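Local coordinates for protein thiamine phosphate pyrophosphorylase (Bacteroides thetaiotaomicron VPI-5482, PDB 3CEU) that probably catalyses the formation of thiamine phosphate in the thiamine diphosphate biosynthesis pathway, as a TIM-barrel member of the thiamine monophosphate synthase family, at residues K17-L22 against T47-K52; C93-V98 against K102-F107. One frame throughout, in Å; residues are numbered along the deposited sequence.

Contact 1: K17-L22 against T47-K52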
loop_
_atom_site.group_PDB
_atom_site.type_symbol
_atom_site.label_atom_id
_atom_site.label_comp_id
_atom_site.label_asym_id
_atom_site.label_seq_id
_atom_site.Cartn_x
_atom_site.Cartn_y
_atom_site.Cartn_z
ATOM N N LYS A 17 17.105 -1.070 4.072
ATOM C CA LYS A 17 17.678 0.266 3.888
ATOM C C LYS A 17 16.781 1.092 2.989
ATOM O O LYS A 17 16.515 2.264 3.247
ATOM C CB LYS A 17 19.058 0.187 3.226
ATOM C CG LYS A 17 20.242 0.003 4.169
ATOM C CD LYS A 17 20.265 -1.356 4.833
ATOM C CE LYS A 17 21.615 -1.601 5.501
ATOM N NZ LYS A 17 22.719 -1.670 4.489
ATOM N N ILE A 18 16.325 0.474 1.909
ATOM C CA ILE A 18 15.476 1.183 0.988
ATOM C C ILE A 18 14.180 1.563 1.675
ATOM O O ILE A 18 13.716 2.691 1.532
ATOM C CB ILE A 18 15.176 0.346 -0.272
ATOM C CG1 ILE A 18 16.486 -0.009 -0.982
ATOM C CG2 ILE A 18 14.276 1.145 -1.208
ATOM C CD1 ILE A 18 16.319 -0.838 -2.241
ATOM N N ILE A 19 13.592 0.631 2.425
ATOM C CA ILE A 19 12.339 0.916 3.112
ATOM C C ILE A 19 12.501 2.062 4.098
ATOM O O ILE A 19 11.668 2.966 4.166
ATOM C CB ILE A 19 11.811 -0.321 3.868
ATOM C CG1 ILE A 19 11.348 -1.378 2.853
ATOM C CG2 ILE A 19 10.663 0.089 4.817
ATOM C CD1 ILE A 19 10.934 -2.733 3.455
ATOM N N THR A 20 13.583 2.025 4.862
ATOM C CA THR A 20 13.846 3.057 5.849
ATOM C C THR A 20 13.986 4.411 5.163
ATOM O O THR A 20 13.423 5.417 5.609
ATOM C CB THR A 20 15.112 2.710 6.620
ATOM O OG1 THR A 20 14.930 1.434 7.249
ATOM C CG2 THR A 20 15.408 3.765 7.678
ATOM N N ALA A 21 14.719 4.410 4.057
ATOM C CA ALA A 21 14.944 5.613 3.269
ATOM C C ALA A 21 13.614 6.191 2.769
ATOM O O ALA A 21 13.453 7.412 2.675
ATOM C CB ALA A 21 15.869 5.288 2.084
ATOM N N LEU A 22 12.672 5.308 2.440
ATOM C CA LEU A 22 11.358 5.729 1.964
ATOM C C LEU A 22 10.547 6.306 3.137
ATOM O O LEU A 22 9.805 7.278 2.974
ATOM C CB LEU A 22 10.611 4.542 1.316
ATOM C CG LEU A 22 11.244 3.944 0.041
ATOM C CD1 LEU A 22 10.684 2.560 -0.262
ATOM C CD2 LEU A 22 10.993 4.877 -1.126
ATOM N N THR A 47 13.057 -5.941 12.277
ATOM C CA THR A 47 14.051 -5.577 13.287
ATOM C C THR A 47 15.031 -4.512 12.786
ATOM O O THR A 47 15.465 -3.662 13.553
ATOM C CB THR A 47 14.879 -6.801 13.749
ATOM O OG1 THR A 47 14.000 -7.840 14.191
ATOM C CG2 THR A 47 15.800 -6.410 14.890
ATOM N N LEU A 48 15.380 -4.571 11.503
ATOM C CA LEU A 48 16.309 -3.616 10.897
ATOM C C LEU A 48 15.700 -2.249 10.679
ATOM O O LEU A 48 16.411 -1.242 10.659
ATOM C CB LEU A 48 16.803 -4.130 9.552
ATOM C CG LEU A 48 18.021 -5.047 9.574
ATOM C CD1 LEU A 48 17.907 -6.031 10.722
ATOM C CD2 LEU A 48 18.120 -5.778 8.229
ATOM N N ILE A 49 14.389 -2.205 10.487
ATOM C CA ILE A 49 13.736 -0.932 10.281
ATOM C C ILE A 49 13.390 -0.298 11.614
ATOM O O ILE A 49 12.802 -0.937 12.484
ATOM C CB ILE A 49 12.462 -1.077 9.418
ATOM C CG1 ILE A 49 11.672 -2.306 9.862
ATOM C CG2 ILE A 49 12.843 -1.186 7.946
ATOM C CD1 ILE A 49 10.519 -2.655 8.935
ATOM N N PRO A 50 13.780 0.974 11.795
ATOM C CA PRO A 50 13.557 1.786 12.995
ATOM C C PRO A 50 12.178 1.599 13.595
ATOM O O PRO A 50 11.173 1.743 12.902
ATOM C CB PRO A 50 13.766 3.205 12.481
ATOM C CG PRO A 50 14.874 3.022 11.520
ATOM C CD PRO A 50 14.469 1.764 10.759
ATOM N N GLU A 51 12.146 1.291 14.890
ATOM C CA GLU A 51 10.905 1.063 15.630
ATOM C C GLU A 51 9.831 2.109 15.332
ATOM O O GLU A 51 8.673 1.769 15.106
ATOM C CB GLU A 51 11.179 1.072 17.141
ATOM C CG GLU A 51 12.521 0.465 17.568
ATOM C CD GLU A 51 12.826 0.661 19.061
ATOM O OE1 GLU A 51 12.271 -0.087 19.899
ATOM O OE2 GLU A 51 13.620 1.571 19.395
ATOM N N LYS A 52 10.231 3.378 15.334
ATOM C CA LYS A 52 9.302 4.472 15.106
ATOM C C LYS A 52 8.504 4.407 13.811
ATOM O O LYS A 52 7.495 5.103 13.673
ATOM C CB LYS A 52 10.029 5.804 15.184
ATOM C CG LYS A 52 11.045 6.061 14.100
ATOM C CD LYS A 52 11.697 7.406 14.378
ATOM C CE LYS A 52 12.354 8.003 13.157
ATOM N NZ LYS A 52 12.695 9.423 13.440
#
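I49 lays its CG2 methyl against helix 15-24, between T20 and I19, where it meets both the hydroxyl of T20 and the methyl branch of I19. The nearer approach is to the oxygen, 3.4 Å from T20 OG1 to I49 CG2, while I19 CG2 stands 4.0 Å from the same I49 methyl. In I49, CG1 sits between the backbone N and the carbonyl carbon (chi1 43°), which leaves CG2 as the branch facing the helix. Such contacts belong to the outer layer of a TIM barrel, in which the helices that follow successive parallel strands pack side by side; here helix 15-24 touches I49 and P50, just past helix 39-48, I49 being the first residue to leave helical geometry. Beside it, the CD and CG corner of the P50 ring lies against T20, with CD 3.6 Å from T20 OG1 and 3.8 Å from T20 CG2. The threonine thus offers both branches to the turn, but no hydrogen bond crosses: OG1 lies anti to its own carbonyl carbon (chi1 -59°) and is bonded to the backbone oxygen of D16, one turn earlier. W176 of helix 173-176 also packs against I19.

Contact 2: C93-V98 against K102-F107; sequences CSCHSV and KNRKHF
The backbone leaves strand 90-95, makes a single short helix and drops into a loop, and the two segments are joined by one helical hydrogen bond, from K102 N to V98 O at 3.0 Å. The bond is moderately bent, with an N-H...O angle of 148°, and the donor is tilted 27° from the carbonyl plane. The same carbonyl oxygen is also approached by the K102 side chain at its root, CB lying 3.3 Å from V98 O. Beyond that point the lysine takes no further part: CG is anti to the backbone N (chi1 178°) and the extended chain leads its amino group away from 93-98.

The second meeting point is C95, whose CB points toward the loop and whose SG comes to 4.3 Å from R104 CB, a loose van der Waals contact. The guanidinium of R104 passes the sulfur obliquely and reaches back to E100, with which NH2 forms a salt bridge, so that the arginine spans from the loop to the helix between the segments and is tied back to its first turn. H96 ND1 lies 5.8 Å from R104 NH2, too far for direct contact. At the start of the helix, S97 occupies the N-cap position and its OG accepts from the backbone N of E100.

This is a beta-alpha unit of the TIM barrel in abbreviated form. C95 is hydrogen-bonded through its backbone to F112 and S114, its side chain touches V111 of the adjacent strand 110-113 and V101 of helix 98-102, and V98 packs on E133 and A137 of helix 131-139.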
loop_
_atom_site.group_PDB
_atom_site.type_symbol
_atom_site.label_atom_id
_atom_site.label_comp_id
_atom_site.label_asym_id
_atom_site.label_seq_id
_atom_site.Cartn_x
_atom_site.Cartn_y
_atom_site.Cartn_z
ATOM N N CYS A 93 -8.690 -4.680 3.779
ATOM C CA CYS A 93 -8.814 -5.739 2.768
ATOM C C CYS A 93 -8.971 -5.155 1.370
ATOM O O CYS A 93 -9.114 -3.950 1.198
ATOM C CB CYS A 93 -10.037 -6.611 3.052
ATOM S SG CYS A 93 -11.592 -5.811 2.624
ATOM N N SER A 94 -8.968 -6.030 0.375
ATOM C CA SER A 94 -9.107 -5.617 -1.010
ATOM C C SER A 94 -10.493 -5.909 -1.571
ATOM O O SER A 94 -11.124 -6.918 -1.232
ATOM C CB SER A 94 -8.061 -6.326 -1.876
ATOM O OG SER A 94 -6.747 -5.987 -1.481
ATOM N N CYS A 95 -10.969 -5.017 -2.428
ATOM C CA CYS A 95 -12.262 -5.208 -3.063
ATOM C C CYS A 95 -11.993 -5.102 -4.562
ATOM O O CYS A 95 -11.029 -4.454 -4.973
ATOM C CB CYS A 95 -13.256 -4.143 -2.594
ATOM S SG CYS A 95 -13.629 -4.183 -0.802
ATOM N N HIS A 96 -12.833 -5.747 -5.371
ATOM C CA HIS A 96 -12.646 -5.749 -6.818
ATOM C C HIS A 96 -13.881 -5.394 -7.635
ATOM O O HIS A 96 -14.087 -5.932 -8.717
ATOM C CB HIS A 96 -12.122 -7.113 -7.275
ATOM C CG HIS A 96 -11.093 -7.698 -6.360
ATOM N ND1 HIS A 96 -11.424 -8.488 -5.282
ATOM C CD2 HIS A 96 -9.746 -7.565 -6.331
ATOM C CE1 HIS A 96 -10.327 -8.819 -4.628
ATOM N NE2 HIS A 96 -9.293 -8.271 -5.242
ATOM N N SER A 97 -14.697 -4.487 -7.119
ATOM C CA SER A 97 -15.893 -4.044 -7.823
ATOM C C SER A 97 -16.451 -2.889 -7.027
ATOM O O SER A 97 -16.195 -2.774 -5.827
ATOM C CB SER A 97 -16.942 -5.165 -7.915
ATOM O OG SER A 97 -17.550 -5.416 -6.657
ATOM N N VAL A 98 -17.205 -2.027 -7.692
ATOM C CA VAL A 98 -17.798 -0.883 -7.022
ATOM C C VAL A 98 -18.760 -1.364 -5.944
ATOM O O VAL A 98 -18.860 -0.763 -4.873
ATOM C CB VAL A 98 -18.533 0.018 -8.032
ATOM C CG1 VAL A 98 -19.239 1.153 -7.315
ATOM C CG2 VAL A 98 -17.527 0.573 -9.038
ATOM N N LYS A 102 -18.661 -0.842 -1.842
ATOM C CA LYS A 102 -19.898 -0.302 -1.306
ATOM C C LYS A 102 -20.374 -1.069 -0.084
ATOM O O LYS A 102 -20.647 -0.479 0.955
ATOM C CB LYS A 102 -20.986 -0.319 -2.381
ATOM C CG LYS A 102 -22.350 0.191 -1.920
ATOM C CD LYS A 102 -23.357 0.157 -3.073
ATOM C CE LYS A 102 -24.776 0.521 -2.621
ATOM N NZ LYS A 102 -25.776 0.433 -3.739
ATOM N N ASN A 103 -20.467 -2.385 -0.195
ATOM C CA ASN A 103 -20.945 -3.163 0.944
ATOM C C ASN A 103 -19.825 -3.760 1.785
ATOM O O ASN A 103 -19.928 -4.899 2.226
ATOM C CB ASN A 103 -21.856 -4.290 0.463
ATOM C CG ASN A 103 -22.740 -3.869 -0.684
ATOM O OD1 ASN A 103 -23.389 -2.820 -0.628
ATOM N ND2 ASN A 103 -22.779 -4.687 -1.733
ATOM N N ARG A 104 -18.755 -3.009 2.020
ATOM C CA ARG A 104 -17.667 -3.558 2.816
ATOM C C ARG A 104 -16.739 -2.521 3.433
ATOM O O ARG A 104 -16.221 -2.725 4.525
ATOM C CB ARG A 104 -16.855 -4.546 1.965
ATOM C CG ARG A 104 -16.827 -5.958 2.531
ATOM C CD ARG A 104 -17.352 -7.007 1.544
ATOM N NE ARG A 104 -16.336 -7.433 0.592
ATOM C CZ ARG A 104 -16.502 -8.407 -0.303
ATOM N NH1 ARG A 104 -17.651 -9.066 -0.382
ATOM N NH2 ARG A 104 -15.507 -8.738 -1.121
ATOM N N LYS A 105 -16.539 -1.410 2.735
ATOM C CA LYS A 105 -15.654 -0.362 3.212
ATOM C C LYS A 105 -15.905 0.073 4.649
ATOM O O LYS A 105 -14.954 0.336 5.380
ATOM C CB LYS A 105 -15.729 0.854 2.285
ATOM C CG LYS A 105 -17.118 1.461 2.142
ATOM C CD LYS A 105 -17.172 2.490 1.008
ATOM C CE LYS A 105 -16.507 3.796 1.394
ATOM N NZ LYS A 105 -17.221 4.453 2.518
ATOM N N HIS A 106 -17.163 0.133 5.076
ATOM C CA HIS A 106 -17.450 0.571 6.442
ATOM C C HIS A 106 -17.109 -0.452 7.510
ATOM O O HIS A 106 -17.232 -0.182 8.703
ATOM C CB HIS A 106 -18.914 0.992 6.564
ATOM C CG HIS A 106 -19.230 2.254 5.828
ATOM N ND1 HIS A 106 -20.522 2.685 5.597
ATOM C CD2 HIS A 106 -18.423 3.180 5.260
ATOM C CE1 HIS A 106 -20.493 3.815 4.919
ATOM N NE2 HIS A 106 -19.229 4.140 4.701
ATOM N N PHE A 107 -16.663 -1.623 7.075
ATOM C CA PHE A 107 -16.294 -2.686 7.990
ATOM C C PHE A 107 -14.781 -2.797 8.117
ATOM O O PHE A 107 -14.259 -3.730 8.730
ATOM C CB PHE A 107 -16.896 -3.996 7.499
ATOM C CG PHE A 107 -18.388 -3.983 7.474
ATOM C CD1 PHE A 107 -19.109 -3.926 8.661
ATOM C CD2 PHE A 107 -19.081 -3.971 6.267
ATOM C CE1 PHE A 107 -20.501 -3.860 8.646
ATOM C CE2 PHE A 107 -20.473 -3.902 6.244
ATOM C CZ PHE A 107 -21.180 -3.845 7.438
#

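Overall arrangement
Both contacts illustrate how a TIM barrel is assembled from successive beta-alpha units around one closed sheet of eight parallel strands. They come in series along the chain: contact 1 is complete by K52, well before C93 begins contact 2. They lie on opposite sides of the chain's centre, with their own centres 30 Å apart and nearest atoms about 19 Å apart. Contact 1 joins helix 15-24, which follows strand 2-6, to the turn just after helix 39-48, which follows strand 29-32. Contact 2 stays within one unit, linking the end of strand 90-95 to the loop beyond helix 98-102. They do not touch; what relates them is the barrel around which these units are set.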